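Local coordinates for protein aminotransferase (Psychrobacter arcticus 273-4, PDB 3IF2) that binds pyridoxal 5'-phosphate and probably transfers amino groups between amino acids and keto acids, perhaps as a valine-pyruvate transaminase, at residues A[93-96]-A[97-101]; A[262-265]-A[266-270]; A[13-16]-A[17-20]; A[153-156]-A[157-160]; A[49-52]-A[53-57]. All coordinates share one frame; numbering follows the deposited sequence.

Contact 4 (153-156 with 157-160) touches the cofactor through Tyr155, with Tyr155 OH 3.1 Å from C4A of the pyridoxal phosphate. Contact 3, at the start of helix 16-29, leans on it: Ile17 CD1 lies 3.4 Å from Ser159 OG and 3.9 Å from Ile156 CG1. On the far side of the chain's centre from contact 3, contacts 1 and 2 pack together where Tyr100 OH meets Leu262 CD2 at 3.9 Å, their centres about 13 Å apart. Leu270 of contact 2 and Phe96 of contact 1 keep side chains about 12 and 14 Å from the cofactor. Contact 5, about 25 Å from contact 1 between centres, borders the second subunit, as does contact 2.

Contact 1: residues A[93-96]-A[97-101]; sequences VGFF and NRHYD
Tyr100 N donates to Phe96 O over 2.7 Å, at a rather bent N-H...O angle of 139°, toward the C-terminal end of helix 86-100. The turns before it are regular: Asn97 N, Arg98 N and His99 N each bond to the carbonyl four residues back, and Asp101, with positive phi, leaves the helical path. Two side chains gather round Phe95. With its CG anti to the backbone N (chi1 -179°), the Phe95 ring runs alongside the next turn of the helix, within reach of His99. His99 CD2 sits over the centre of one face, 3.6 Å from Phe95 CE2, in an edge-to-face pair whose planes meet at 63°. Arg98 comes to the ring edge instead: NH2 is 3.5 Å from Phe95 CD2, and the guanidinium stands almost perpendicular to the ring, one of its faces over Phe95 CA. The bend at chi3 folds the arginine back along the helix to this place. Arg98 NH2 and His99 NE2 both turn to Asp323 OD1, by a salt bridge and a hydrogen bond, so one carboxylate oxygen fixes both groups beside the phenyl ring. One residue further along, Tyr100 CD2 approaches the edge of the Phe96 ring, 3.9 Å from CD1. Asn97 runs alongside Val93, with ND2 3.5 Å from CG1, while its OD1 accepts from Leu104 N beyond the helix end. Phe95 and His99 face helix 324-351 through Ile325 and Lys326; Phe96 meets Phe272 of strand 268-273, and Tyr100 stacks on Trp102 and touches Pro251.

Contact 2: residues A[262-265]-A[266-270]; sequences LNWD and NNTIL
The indole of Trp264 carries the backbone of Asn266 over one face, with Asn266 N offset toward the rim, and takes Leu270 at its edge, where Trp264 CD1 lies 3.9 Å from Leu270 CG. Its ring also meets that of Trp102. The loop doubles back here through a type I beta turn, Asp265 to Thr268, that leads into strand 268-273 of the large mixed sheet of this aminotransferase fold. Thr268 N closes the turn on Asp265 O at 3.0 Å. An Asx turn overlaps it: Asp265 OD1 accepts from Asn267 N, also at 3.0 Å. Trp264 slides past Thr268 in the opposite direction, bringing CD1 to 3.8 Å from Thr268 CB, and its NE1 has a weak hydrogen bond to Val288 O. Nearer the start of the loop segment, Leu262 CD1 touches Leu270 CD2, while Leu270 also packs on Ile244 of the adjacent strand. The side chains of Asn266 and Asn267 bond outward, to Asp290 and to Ile240 O. With Asp265 CG between its own N and carbonyl carbon (chi1 67°), the carboxylate folds over the turn; there Thr268 OG1 donates to Asp265 OD1 over 2.8 Å, from the face opposite to Asn267 N.

Contact 3: residues A[13-16]-A[17-20]; sequences QPTG and ISQL
Two side-chain oxygens trade bonds with each other's backbone: Thr15 OG1 accepts from Ser18 N at 3.1 Å, and Ser18 OG accepts from Thr15 N at 2.9 Å. This reciprocal pair is a capping box, with Thr15 as the N-cap of helix 16-29. The two bonds differ in quality. That to Thr15 OG1 is nearly straight, with an N-H...O angle of 168°, whereas that to Ser18 OG is bent to 132°. Both hydroxyls stand between the backbone N and the carbonyl carbon of their own residue (chi1 60° for Thr15), which turns each back over its main chain to meet the other's amide. The box thus satisfies an amide of the first turn, which has no helical carbonyl before it, and ties down the residue that leads in. The regular helix bonds begin at once: Gln19 N donates to Thr15 O at 3.3 Å, from above the carbonyl plane, and Leu20 N to Gly16 O at 3.0 Å. Outside the box, the extended Gln19 side chain runs back past Thr15 O to place NE2 3.6 Å from Pro14 CB, and Ser18 OG comes within 3.4 Å of Pro14 CA. The cap follows the short link from helix 6-12; beyond it, helix 16-29 lies against the 153-160 loop on the cofactor side, and Leu20 packs on Val394 and Pro395 of strand 394-395.

Contact 4: residues A[153-156]-A[157-160]; sequences PEYI and GYSD. With PLP (pyridoxal-5'-phosphate), chain C.
Ring contacts dominate: Tyr155 is sandwiched between pyridoxal phosphate on one face and the backbone of Gly157 on the other. The cofactor ring places C3 toward the rim of its face, and Tyr155 CZ is 3.5 Å from the cofactor's C4. Opposite, Gly157 CA makes a CH-pi contact 3.7 Å from the Tyr155 ring centroid. Tyr158 completes the setting as a T-shaped partner, its face receiving the edge of Tyr155 with the planes at 89°; Tyr155 CB also lies over its centre. With CG anti to the backbone N (chi1 -179°), Tyr155 stretches from the main chain into this slot.

Among the polar bonds, Tyr158 N donates to Tyr155 O at 3.2 Å, and Ile156 O takes Ser159 OG at 2.9 Å plus a weak bond from Ser159 N. Glu154 OE1 uses its anti lone pair for Tyr155 N and also bonds Ser213 OG. Tyr158 OH bonds Asp245 OD2, which is itself hydrogen-bonded to the cofactor.

Chemically, Tyr155 covers one face of the cofactor ring and is itself backed by Gly157 and Tyr158; Tyr155 OH, weakly hydrogen-bonded to Gln116 OE1, is thereby set beside C4A, the aldehyde carbon on which transamination centres.

Contact 5: residues A[49-52]-A[53-57]; sequences NELF and LETYK
Thr55 reaches back one turn to Leu51 within helix 46-60 of this aminotransferase, a helix with one side packed inward that borders the second subunit. Its CB lies 3.6 Å from Leu51 O. From there OG1, anti to the carbonyl carbon (chi1 -52°) and beside the backbone N, turns back and donates to Leu51 O at 2.9 Å, while the Thr55 side chain also packs on Pro318 and Leu319 of helix 311-321. Leu51 O therefore accepts twice, since Thr55 N reaches it at 3.0 Å from the opposite face of the carbonyl plane. This threonine-to-backbone bond gives the buried Thr55 hydroxyl a hydrogen-bond partner. The bonds on either side are ordinary helical ones, Glu54 N to Glu50 O and Tyr56 N to Phe52 O. Leu51 CD1 touches both Thr55 and Glu54, lying 3.9 Å from Thr55 OG1, and the leucine rests on Leu319 and Leu328. Phe52 goes to Ile315 and Leu328. At the dimer boundary Tyr56 stacks on Tyr56 of the second subunit and donates its OH to that residue's backbone O. Glu54, extended beyond CG, holds Arg324 NH1 in a salt bridge through OE2, the same oxygen that lies 3.8 Å from Leu51 CD1.

Contact 1: residues A[93-96]-A[97-101]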
loop_
_atom_site.group_PDB
_atom_site.type_symbol
_atom_site.label_atom_id
_atom_site.label_comp_id
_atom_site.label_asym_id
_atom_site.label_seq_id
_atom_site.Cartn_x
_atom_site.Cartn_y
_atom_site.Cartn_z
ATOM N N VAL A 93 -8.584 20.386 -0.075
ATOM C CA VAL A 93 -8.279 21.643 -0.785
ATOM C C VAL A 93 -9.013 22.804 -0.114
ATOM O O VAL A 93 -8.389 23.783 0.296
ATOM C CB VAL A 93 -8.676 21.576 -2.300
ATOM C CG1 VAL A 93 -8.679 22.958 -2.944
ATOM C CG2 VAL A 93 -7.753 20.605 -3.067
ATOM N N GLY A 94 -10.336 22.673 0.004
ATOM C CA GLY A 94 -11.170 23.686 0.663
ATOM C C GLY A 94 -10.706 24.000 2.078
ATOM O O GLY A 94 -10.509 25.168 2.434
ATOM N N PHE A 95 -10.499 22.939 2.857
ATOM C CA PHE A 95 -10.027 22.994 4.257
ATOM C C PHE A 95 -8.694 23.749 4.454
ATOM O O PHE A 95 -8.623 24.661 5.302
ATOM C CB PHE A 95 -9.916 21.562 4.805
ATOM C CG PHE A 95 -9.461 21.472 6.230
ATOM C CD1 PHE A 95 -8.101 21.370 6.530
ATOM C CD2 PHE A 95 -10.386 21.467 7.272
ATOM C CE1 PHE A 95 -7.665 21.295 7.840
ATOM C CE2 PHE A 95 -9.968 21.384 8.587
ATOM C CZ PHE A 95 -8.597 21.310 8.876
ATOM N N PHE A 96 -7.650 23.370 3.702
ATOM C CA PHE A 96 -6.365 24.069 3.796
ATOM C C PHE A 96 -6.448 25.525 3.320
ATOM O O PHE A 96 -5.825 26.413 3.936
ATOM C CB PHE A 96 -5.246 23.322 3.070
ATOM C CG PHE A 96 -4.849 22.026 3.739
ATOM C CD1 PHE A 96 -4.314 22.028 5.022
ATOM C CD2 PHE A 96 -4.974 20.806 3.077
ATOM C CE1 PHE A 96 -3.947 20.839 5.647
ATOM C CE2 PHE A 96 -4.594 19.623 3.698
ATOM C CZ PHE A 96 -4.076 19.637 4.980
ATOM N N ASN A 97 -7.205 25.767 2.250
ATOM C CA ASN A 97 -7.410 27.138 1.733
ATOM C C ASN A 97 -8.199 28.038 2.709
ATOM O O ASN A 97 -7.897 29.215 2.811
ATOM C CB ASN A 97 -8.060 27.127 0.325
ATOM C CG ASN A 97 -7.110 26.651 -0.771
ATOM O OD1 ASN A 97 -5.894 26.729 -0.643
ATOM N ND2 ASN A 97 -7.668 26.178 -1.863
ATOM N N ARG A 98 -9.203 27.475 3.400
ATOM C CA ARG A 98 -9.971 28.183 4.458
ATOM C C ARG A 98 -9.072 28.597 5.604
ATOM O O ARG A 98 -9.129 29.730 6.061
ATOM C CB ARG A 98 -11.051 27.287 5.122
ATOM C CG ARG A 98 -12.361 27.110 4.390
ATOM C CD ARG A 98 -13.499 26.604 5.331
ATOM N NE ARG A 98 -13.313 25.286 5.962
ATOM C CZ ARG A 98 -13.471 24.097 5.358
ATOM N NH1 ARG A 98 -13.725 23.989 4.043
ATOM N NH2 ARG A 98 -13.315 22.979 6.073
ATOM N N HIS A 99 -8.283 27.642 6.083
ATOM C CA HIS A 99 -7.447 27.835 7.262
ATOM C C HIS A 99 -6.051 28.460 7.054
ATOM O O HIS A 99 -5.523 29.043 8.010
ATOM C CB HIS A 99 -7.334 26.505 8.031
ATOM C CG HIS A 99 -8.637 26.034 8.596
ATOM N ND1 HIS A 99 -9.300 26.726 9.585
ATOM C CD2 HIS A 99 -9.392 24.945 8.329
ATOM C CE1 HIS A 99 -10.410 26.086 9.899
ATOM N NE2 HIS A 99 -10.491 25.005 9.147
ATOM N N TYR A 100 -5.466 28.340 5.851
ATOM C CA TYR A 100 -4.088 28.832 5.581
ATOM C C TYR A 100 -3.857 29.703 4.344
ATOM O O TYR A 100 -2.788 30.321 4.232
ATOM C CB TYR A 100 -3.117 27.648 5.547
ATOM C CG TYR A 100 -3.213 26.775 6.775
ATOM C CD1 TYR A 100 -2.650 27.192 7.974
ATOM C CD2 TYR A 100 -3.909 25.550 6.755
ATOM C CE1 TYR A 100 -2.749 26.412 9.134
ATOM C CE2 TYR A 100 -4.016 24.755 7.921
ATOM C CZ TYR A 100 -3.430 25.204 9.097
ATOM O OH TYR A 100 -3.500 24.502 10.253
ATOM N N ASP A 101 -4.817 29.745 3.421
ATOM C CA ASP A 101 -4.716 30.573 2.211
ATOM C C ASP A 101 -3.459 30.272 1.322
ATOM O O ASP A 101 -2.784 31.186 0.816
ATOM C CB ASP A 101 -4.814 32.073 2.602
ATOM C CG ASP A 101 -5.195 32.981 1.429
ATOM O OD1 ASP A 101 -6.074 32.629 0.606
ATOM O OD2 ASP A 101 -4.620 34.083 1.345
#

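Contact 2: residues A[262-265]-A[266-270]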
loop_
_atom_site.group_PDB
_atom_site.type_symbol
_atom_site.label_atom_id
_atom_site.label_comp_id
_atom_site.label_asym_id
_atom_site.label_seq_id
_atom_site.Cartn_x
_atom_site.Cartn_y
_atom_site.Cartn_z
ATOM N N LEU A 262 2.205 26.153 10.889
ATOM C CA LEU A 262 2.232 25.219 9.768
ATOM C C LEU A 262 2.343 26.103 8.535
ATOM O O LEU A 262 1.422 26.879 8.248
ATOM C CB LEU A 262 0.960 24.367 9.701
ATOM C CG LEU A 262 0.936 23.254 8.639
ATOM C CD1 LEU A 262 1.968 22.171 8.960
ATOM C CD2 LEU A 262 -0.472 22.644 8.529
ATOM N N ASN A 263 3.486 26.015 7.846
ATOM C CA ASN A 263 3.746 26.763 6.614
ATOM C C ASN A 263 3.954 25.834 5.417
ATOM O O ASN A 263 4.296 24.655 5.569
ATOM C CB ASN A 263 4.965 27.673 6.781
ATOM C CG ASN A 263 4.688 28.896 7.653
ATOM O OD1 ASN A 263 5.401 29.133 8.625
ATOM N ND2 ASN A 263 3.666 29.672 7.308
ATOM N N TRP A 264 3.741 26.401 4.229
ATOM C CA TRP A 264 3.887 25.705 2.967
ATOM C C TRP A 264 4.171 26.659 1.798
ATOM O O TRP A 264 3.801 27.843 1.822
ATOM C CB TRP A 264 2.604 24.911 2.669
ATOM C CG TRP A 264 2.687 24.064 1.421
ATOM C CD1 TRP A 264 3.187 22.807 1.312
ATOM C CD2 TRP A 264 2.306 24.460 0.105
ATOM N NE1 TRP A 264 3.117 22.382 0.009
ATOM C CE2 TRP A 264 2.584 23.385 -0.752
ATOM C CE3 TRP A 264 1.767 25.629 -0.436
ATOM C CZ2 TRP A 264 2.336 23.446 -2.129
ATOM C CZ3 TRP A 264 1.509 25.678 -1.801
ATOM C CH2 TRP A 264 1.791 24.599 -2.625
ATOM N N ASP A 265 4.877 26.111 0.807
ATOM C CA ASP A 265 5.136 26.738 -0.495
ATOM C C ASP A 265 5.476 25.608 -1.496
ATOM O O ASP A 265 5.518 24.433 -1.091
ATOM C CB ASP A 265 6.202 27.846 -0.415
ATOM C CG ASP A 265 7.609 27.336 -0.074
ATOM O OD1 ASP A 265 7.926 26.119 -0.198
ATOM O OD2 ASP A 265 8.424 28.207 0.311
ATOM N N ASN A 266 5.753 25.942 -2.759
ATOM C CA ASN A 266 6.055 24.908 -3.778
ATOM C C ASN A 266 7.343 24.097 -3.581
ATOM O O ASN A 266 7.508 23.080 -4.239
ATOM C CB ASN A 266 5.952 25.455 -5.206
ATOM C CG ASN A 266 4.536 25.882 -5.543
ATOM O OD1 ASN A 266 4.129 26.993 -5.220
ATOM N ND2 ASN A 266 3.774 25.001 -6.185
ATOM N N ASN A 267 8.235 24.528 -2.689
ATOM C CA ASN A 267 9.420 23.752 -2.358
ATOM C C ASN A 267 9.237 22.960 -1.028
ATOM O O ASN A 267 10.217 22.460 -0.458
ATOM C CB ASN A 267 10.661 24.667 -2.323
ATOM C CG ASN A 267 11.939 23.915 -2.620
ATOM O OD1 ASN A 267 12.015 23.174 -3.600
ATOM N ND2 ASN A 267 12.944 24.092 -1.777
ATOM N N THR A 268 7.995 22.830 -0.543
ATOM C CA THR A 268 7.697 22.093 0.682
ATOM C C THR A 268 6.806 20.888 0.342
ATOM O O THR A 268 5.889 21.001 -0.485
ATOM C CB THR A 268 6.992 23.004 1.720
ATOM O OG1 THR A 268 7.719 24.234 1.866
ATOM C CG2 THR A 268 6.876 22.313 3.079
ATOM N N ILE A 269 7.102 19.743 0.958
ATOM C CA ILE A 269 6.300 18.512 0.814
ATOM C C ILE A 269 5.794 18.226 2.239
ATOM O O ILE A 269 6.569 17.810 3.088
ATOM C CB ILE A 269 7.129 17.340 0.219
ATOM C CG1 ILE A 269 7.714 17.729 -1.163
ATOM C CG2 ILE A 269 6.282 16.057 0.071
ATOM C CD1 ILE A 269 8.730 16.728 -1.749
ATOM N N LEU A 270 4.521 18.545 2.510
ATOM C CA LEU A 270 3.885 18.328 3.830
ATOM C C LEU A 270 3.154 17.004 3.833
ATOM O O LEU A 270 2.264 16.799 3.006
ATOM C CB LEU A 270 2.872 19.432 4.173
ATOM C CG LEU A 270 3.289 20.801 4.667
ATOM C CD1 LEU A 270 2.038 21.617 4.898
ATOM C CD2 LEU A 270 4.073 20.671 5.959
#

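Contact 3: residues A[13-16]-A[17-20]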
loop_
_atom_site.group_PDB
_atom_site.type_symbol
_atom_site.label_atom_id
_atom_site.label_comp_id
_atom_site.label_asym_id
_atom_site.label_seq_id
_atom_site.Cartn_x
_atom_site.Cartn_y
_atom_site.Cartn_z
ATOM N N GLN A 13 16.976 -10.337 5.394
ATOM C CA GLN A 13 18.125 -10.071 6.277
ATOM C C GLN A 13 17.692 -9.541 7.649
ATOM O O GLN A 13 17.200 -8.405 7.726
ATOM C CB GLN A 13 19.103 -9.081 5.603
ATOM C CG GLN A 13 20.312 -8.655 6.455
ATOM C CD GLN A 13 21.474 -8.139 5.610
ATOM O OE1 GLN A 13 22.034 -8.882 4.792
ATOM N NE2 GLN A 13 21.856 -6.879 5.819
ATOM N N PRO A 14 17.863 -10.351 8.719
ATOM C CA PRO A 14 17.461 -9.853 10.030
ATOM C C PRO A 14 18.338 -8.678 10.501
ATOM O O PRO A 14 19.544 -8.854 10.661
ATOM C CB PRO A 14 17.619 -11.084 10.952
ATOM C CG PRO A 14 17.853 -12.245 10.056
ATOM C CD PRO A 14 18.455 -11.701 8.819
ATOM N N THR A 15 17.742 -7.492 10.641
ATOM C CA THR A 15 18.434 -6.297 11.159
ATOM C C THR A 15 18.138 -6.190 12.663
ATOM O O THR A 15 17.482 -7.064 13.238
ATOM C CB THR A 15 17.962 -5.012 10.438
ATOM O OG1 THR A 15 16.549 -4.832 10.633
ATOM C CG2 THR A 15 18.257 -5.083 8.951
ATOM N N GLY A 16 18.652 -5.152 13.314
ATOM C CA GLY A 16 18.323 -4.869 14.719
ATOM C C GLY A 16 16.858 -4.433 14.854
ATOM O O GLY A 16 16.199 -4.783 15.838
ATOM N N ILE A 17 16.364 -3.682 13.854
ATOM C CA ILE A 17 14.973 -3.198 13.793
ATOM C C ILE A 17 13.998 -4.374 13.589
ATOM O O ILE A 17 13.013 -4.457 14.312
ATOM C CB ILE A 17 14.782 -2.039 12.734
ATOM C CG1 ILE A 17 15.581 -0.798 13.178
ATOM C CG2 ILE A 17 13.286 -1.676 12.527
ATOM C CD1 ILE A 17 15.654 0.323 12.164
ATOM N N SER A 18 14.285 -5.297 12.664
ATOM C CA SER A 18 13.405 -6.477 12.463
ATOM C C SER A 18 13.338 -7.381 13.734
ATOM O O SER A 18 12.251 -7.850 14.078
ATOM C CB SER A 18 13.763 -7.285 11.202
ATOM O OG SER A 18 14.950 -8.027 11.375
ATOM N N GLN A 19 14.470 -7.584 14.425
ATOM C CA GLN A 19 14.500 -8.370 15.686
ATOM C C GLN A 19 13.735 -7.662 16.824
ATOM O O GLN A 19 13.031 -8.313 17.592
ATOM C CB GLN A 19 15.937 -8.782 16.089
ATOM C CG GLN A 19 16.460 -9.966 15.232
ATOM C CD GLN A 19 17.979 -10.266 15.341
ATOM O OE1 GLN A 19 18.688 -9.758 16.217
ATOM N NE2 GLN A 19 18.469 -11.109 14.429
ATOM N N LEU A 20 13.838 -6.341 16.898
ATOM C CA LEU A 20 13.067 -5.550 17.862
ATOM C C LEU A 20 11.567 -5.656 17.504
ATOM O O LEU A 20 10.753 -5.940 18.378
ATOM C CB LEU A 20 13.540 -4.080 17.874
ATOM C CG LEU A 20 12.920 -3.049 18.837
ATOM C CD1 LEU A 20 13.259 -3.332 20.311
ATOM C CD2 LEU A 20 13.363 -1.641 18.456
#

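Contact 4: residues A[153-156]-A[157-160]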
loop_
_atom_site.group_PDB
_atom_site.type_symbol
_atom_site.label_atom_id
_atom_site.label_comp_id
_atom_site.label_asym_id
_atom_site.label_seq_id
_atom_site.Cartn_x
_atom_site.Cartn_y
_atom_site.Cartn_z
ATOM N N PRO A 153 17.805 12.426 17.458
ATOM C CA PRO A 153 17.022 11.277 17.032
ATOM C C PRO A 153 15.829 11.605 16.125
ATOM O O PRO A 153 15.269 12.711 16.177
ATOM C CB PRO A 153 16.540 10.643 18.333
ATOM C CG PRO A 153 17.198 11.365 19.426
ATOM C CD PRO A 153 17.926 12.522 18.920
ATOM N N GLU A 154 15.519 10.662 15.248
ATOM C CA GLU A 154 14.400 10.765 14.320
ATOM C C GLU A 154 13.675 9.443 14.214
ATOM O O GLU A 154 14.118 8.451 14.777
ATOM C CB GLU A 154 14.870 11.279 12.944
ATOM C CG GLU A 154 14.613 12.774 12.725
ATOM C CD GLU A 154 13.131 13.128 12.535
ATOM O OE1 GLU A 154 12.267 12.224 12.650
ATOM O OE2 GLU A 154 12.845 14.331 12.290
ATOM N N TYR A 155 12.572 9.455 13.478
ATOM C CA TYR A 155 11.685 8.309 13.348
ATOM C C TYR A 155 12.354 7.020 12.885
ATOM O O TYR A 155 12.971 6.984 11.817
ATOM C CB TYR A 155 10.522 8.677 12.423
ATOM C CG TYR A 155 9.490 7.594 12.192
ATOM C CD1 TYR A 155 8.948 6.857 13.256
ATOM C CD2 TYR A 155 9.003 7.349 10.898
ATOM C CE1 TYR A 155 7.984 5.857 13.010
ATOM C CE2 TYR A 155 8.037 6.390 10.644
ATOM C CZ TYR A 155 7.524 5.650 11.689
ATOM O OH TYR A 155 6.594 4.706 11.375
ATOM N N ILE A 156 12.229 5.981 13.715
ATOM C CA ILE A 156 12.769 4.639 13.439
ATOM C C ILE A 156 12.326 4.084 12.066
ATOM O O ILE A 156 13.102 3.396 11.397
ATOM C CB ILE A 156 12.425 3.639 14.615
ATOM C CG1 ILE A 156 13.163 2.298 14.495
ATOM C CG2 ILE A 156 10.944 3.413 14.722
ATOM C CD1 ILE A 156 13.002 1.397 15.725
ATOM N N GLY A 157 11.096 4.394 11.666
ATOM C CA GLY A 157 10.513 3.936 10.388
ATOM C C GLY A 157 11.068 4.483 9.077
ATOM O O GLY A 157 10.750 3.942 8.006
ATOM N N TYR A 158 11.830 5.572 9.146
ATOM C CA TYR A 158 12.530 6.086 7.980
ATOM C C TYR A 158 13.682 5.169 7.569
ATOM O O TYR A 158 13.924 5.025 6.382
ATOM C CB TYR A 158 13.148 7.478 8.221
ATOM C CG TYR A 158 12.204 8.620 8.561
ATOM C CD1 TYR A 158 10.890 8.693 8.060
ATOM C CD2 TYR A 158 12.674 9.704 9.292
ATOM C CE1 TYR A 158 10.045 9.780 8.381
ATOM C CE2 TYR A 158 11.856 10.790 9.593
ATOM C CZ TYR A 158 10.547 10.825 9.159
ATOM O OH TYR A 158 9.781 11.922 9.500
ATOM N N SER A 159 14.363 4.567 8.553
ATOM C CA SER A 159 15.595 3.746 8.385
ATOM C C SER A 159 15.837 2.920 7.131
ATOM O O SER A 159 16.876 3.054 6.492
ATOM C CB SER A 159 15.743 2.750 9.547
ATOM O OG SER A 159 15.902 3.412 10.770
ATOM N N ASP A 160 14.879 2.062 6.800
ATOM C CA ASP A 160 15.093 1.024 5.776
ATOM C C ASP A 160 14.272 1.117 4.493
ATOM O O ASP A 160 14.228 0.141 3.741
ATOM C CB ASP A 160 14.851 -0.344 6.464
ATOM C CG ASP A 160 15.795 -0.610 7.675
ATOM O OD1 ASP A 160 16.914 -0.046 7.772
ATOM O OD2 ASP A 160 15.411 -1.438 8.528
HETATM N N1 PLP C . 5.493 9.746 11.109
HETATM C C2 PLP C . 5.807 9.570 12.440
HETATM C C2A PLP C . 6.605 10.641 13.113
HETATM C C3 PLP C . 5.361 8.414 13.120
HETATM O O3 PLP C . 5.647 8.200 14.442
HETATM C C4 PLP C . 4.618 7.430 12.424
HETATM C C4A PLP C . 4.406 6.093 13.124
HETATM O O4A PLP C . 3.294 5.553 13.168
HETATM C C5 PLP C . 4.311 7.639 11.039
HETATM C C6 PLP C . 4.768 8.816 10.416
HETATM C C5A PLP C . 3.546 6.617 10.175
HETATM O O4P PLP C . 2.142 6.763 10.226
HETATM P P PLP C . 1.197 6.014 9.167
HETATM O O1P PLP C . 1.806 5.165 8.077
HETATM O O2P PLP C . 0.491 7.170 8.542
HETATM O O3P PLP C . 0.310 5.160 9.984
#

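Contact 5: residues A[49-52]-A[53-57]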
loop_
_atom_site.group_PDB
_atom_site.type_symbol
_atom_site.label_atom_id
_atom_site.label_comp_id
_atom_site.label_asym_id
_atom_site.label_seq_id
_atom_site.Cartn_x
_atom_site.Cartn_y
_atom_site.Cartn_z
ATOM N N ASN A 49 -14.030 7.867 19.209
ATOM C CA ASN A 49 -14.710 6.707 18.668
ATOM C C ASN A 49 -16.224 6.872 18.543
ATOM O O ASN A 49 -16.834 6.307 17.610
ATOM C CB ASN A 49 -14.313 5.465 19.455
ATOM C CG ASN A 49 -12.837 5.103 19.241
ATOM O OD1 ASN A 49 -12.264 5.404 18.197
ATOM N ND2 ASN A 49 -12.225 4.470 20.242
ATOM N N GLU A 50 -16.828 7.630 19.460
ATOM C CA GLU A 50 -18.244 7.985 19.347
ATOM C C GLU A 50 -18.506 8.781 18.068
ATOM O O GLU A 50 -19.493 8.495 17.370
ATOM C CB GLU A 50 -18.719 8.771 20.577
ATOM C CG GLU A 50 -19.002 7.866 21.761
ATOM C CD GLU A 50 -18.843 8.525 23.122
ATOM O OE1 GLU A 50 -18.707 9.771 23.231
ATOM O OE2 GLU A 50 -18.838 7.747 24.106
ATOM N N LEU A 51 -17.652 9.776 17.777
ATOM C CA LEU A 51 -17.801 10.568 16.544
ATOM C C LEU A 51 -17.580 9.709 15.285
ATOM O O LEU A 51 -18.321 9.833 14.302
ATOM C CB LEU A 51 -16.870 11.777 16.529
ATOM C CG LEU A 51 -16.832 12.670 15.266
ATOM C CD1 LEU A 51 -18.229 13.099 14.767
ATOM C CD2 LEU A 51 -15.947 13.874 15.547
ATOM N N PHE A 52 -16.551 8.863 15.332
ATOM C CA PHE A 52 -16.278 7.931 14.264
ATOM C C PHE A 52 -17.438 6.965 14.026
ATOM O O PHE A 52 -17.811 6.758 12.869
ATOM C CB PHE A 52 -14.964 7.142 14.485
ATOM C CG PHE A 52 -13.679 7.973 14.364
ATOM C CD1 PHE A 52 -13.592 9.157 13.585
ATOM C CD2 PHE A 52 -12.510 7.487 14.937
ATOM C CE1 PHE A 52 -12.399 9.869 13.483
ATOM C CE2 PHE A 52 -11.305 8.199 14.815
ATOM C CZ PHE A 52 -11.257 9.393 14.081
ATOM N N LEU A 53 -18.007 6.402 15.094
ATOM C CA LEU A 53 -19.132 5.454 14.961
ATOM C C LEU A 53 -20.348 6.115 14.338
ATOM O O LEU A 53 -20.992 5.532 13.475
ATOM C CB LEU A 53 -19.517 4.814 16.314
ATOM C CG LEU A 53 -20.493 3.637 16.289
ATOM C CD1 LEU A 53 -20.140 2.602 15.184
ATOM C CD2 LEU A 53 -20.578 3.003 17.657
ATOM N N GLU A 54 -20.631 7.344 14.764
ATOM C CA GLU A 54 -21.719 8.161 14.193
ATOM C C GLU A 54 -21.513 8.384 12.696
ATOM O O GLU A 54 -22.441 8.207 11.909
ATOM C CB GLU A 54 -21.821 9.505 14.933
ATOM C CG GLU A 54 -22.679 10.606 14.294
ATOM C CD GLU A 54 -22.555 11.892 15.078
ATOM O OE1 GLU A 54 -22.977 11.899 16.257
ATOM O OE2 GLU A 54 -22.020 12.881 14.530
ATOM N N THR A 55 -20.309 8.793 12.327
ATOM C CA THR A 55 -19.988 9.037 10.914
ATOM C C THR A 55 -20.167 7.745 10.082
ATOM O O THR A 55 -20.820 7.772 9.049
ATOM C CB THR A 55 -18.577 9.623 10.736
ATOM O OG1 THR A 55 -18.426 10.768 11.591
ATOM C CG2 THR A 55 -18.352 10.034 9.314
ATOM N N TYR A 56 -19.623 6.639 10.598
ATOM C CA TYR A 56 -19.719 5.301 10.000
ATOM C C TYR A 56 -21.156 4.888 9.703
ATOM O O TYR A 56 -21.444 4.386 8.614
ATOM C CB TYR A 56 -19.111 4.289 10.967
ATOM C CG TYR A 56 -19.096 2.844 10.533
ATOM C CD1 TYR A 56 -18.015 2.338 9.826
ATOM C CD2 TYR A 56 -20.120 1.978 10.880
ATOM C CE1 TYR A 56 -17.972 1.011 9.429
ATOM C CE2 TYR A 56 -20.100 0.634 10.490
ATOM C CZ TYR A 56 -19.018 0.146 9.764
ATOM O OH TYR A 56 -18.957 -1.178 9.404
ATOM N N LYS A 57 -22.035 5.076 10.691
ATOM C CA LYS A 57 -23.445 4.763 10.536
ATOM C C LYS A 57 -24.065 5.658 9.462
ATOM O O LYS A 57 -24.739 5.140 8.551
ATOM C CB LYS A 57 -24.202 4.907 11.858
ATOM C CG LYS A 57 -23.872 3.872 12.904
ATOM C CD LYS A 57 -24.543 4.191 14.226
ATOM C CE LYS A 57 -24.385 3.038 15.250
ATOM N NZ LYS A 57 -25.135 1.758 14.906
#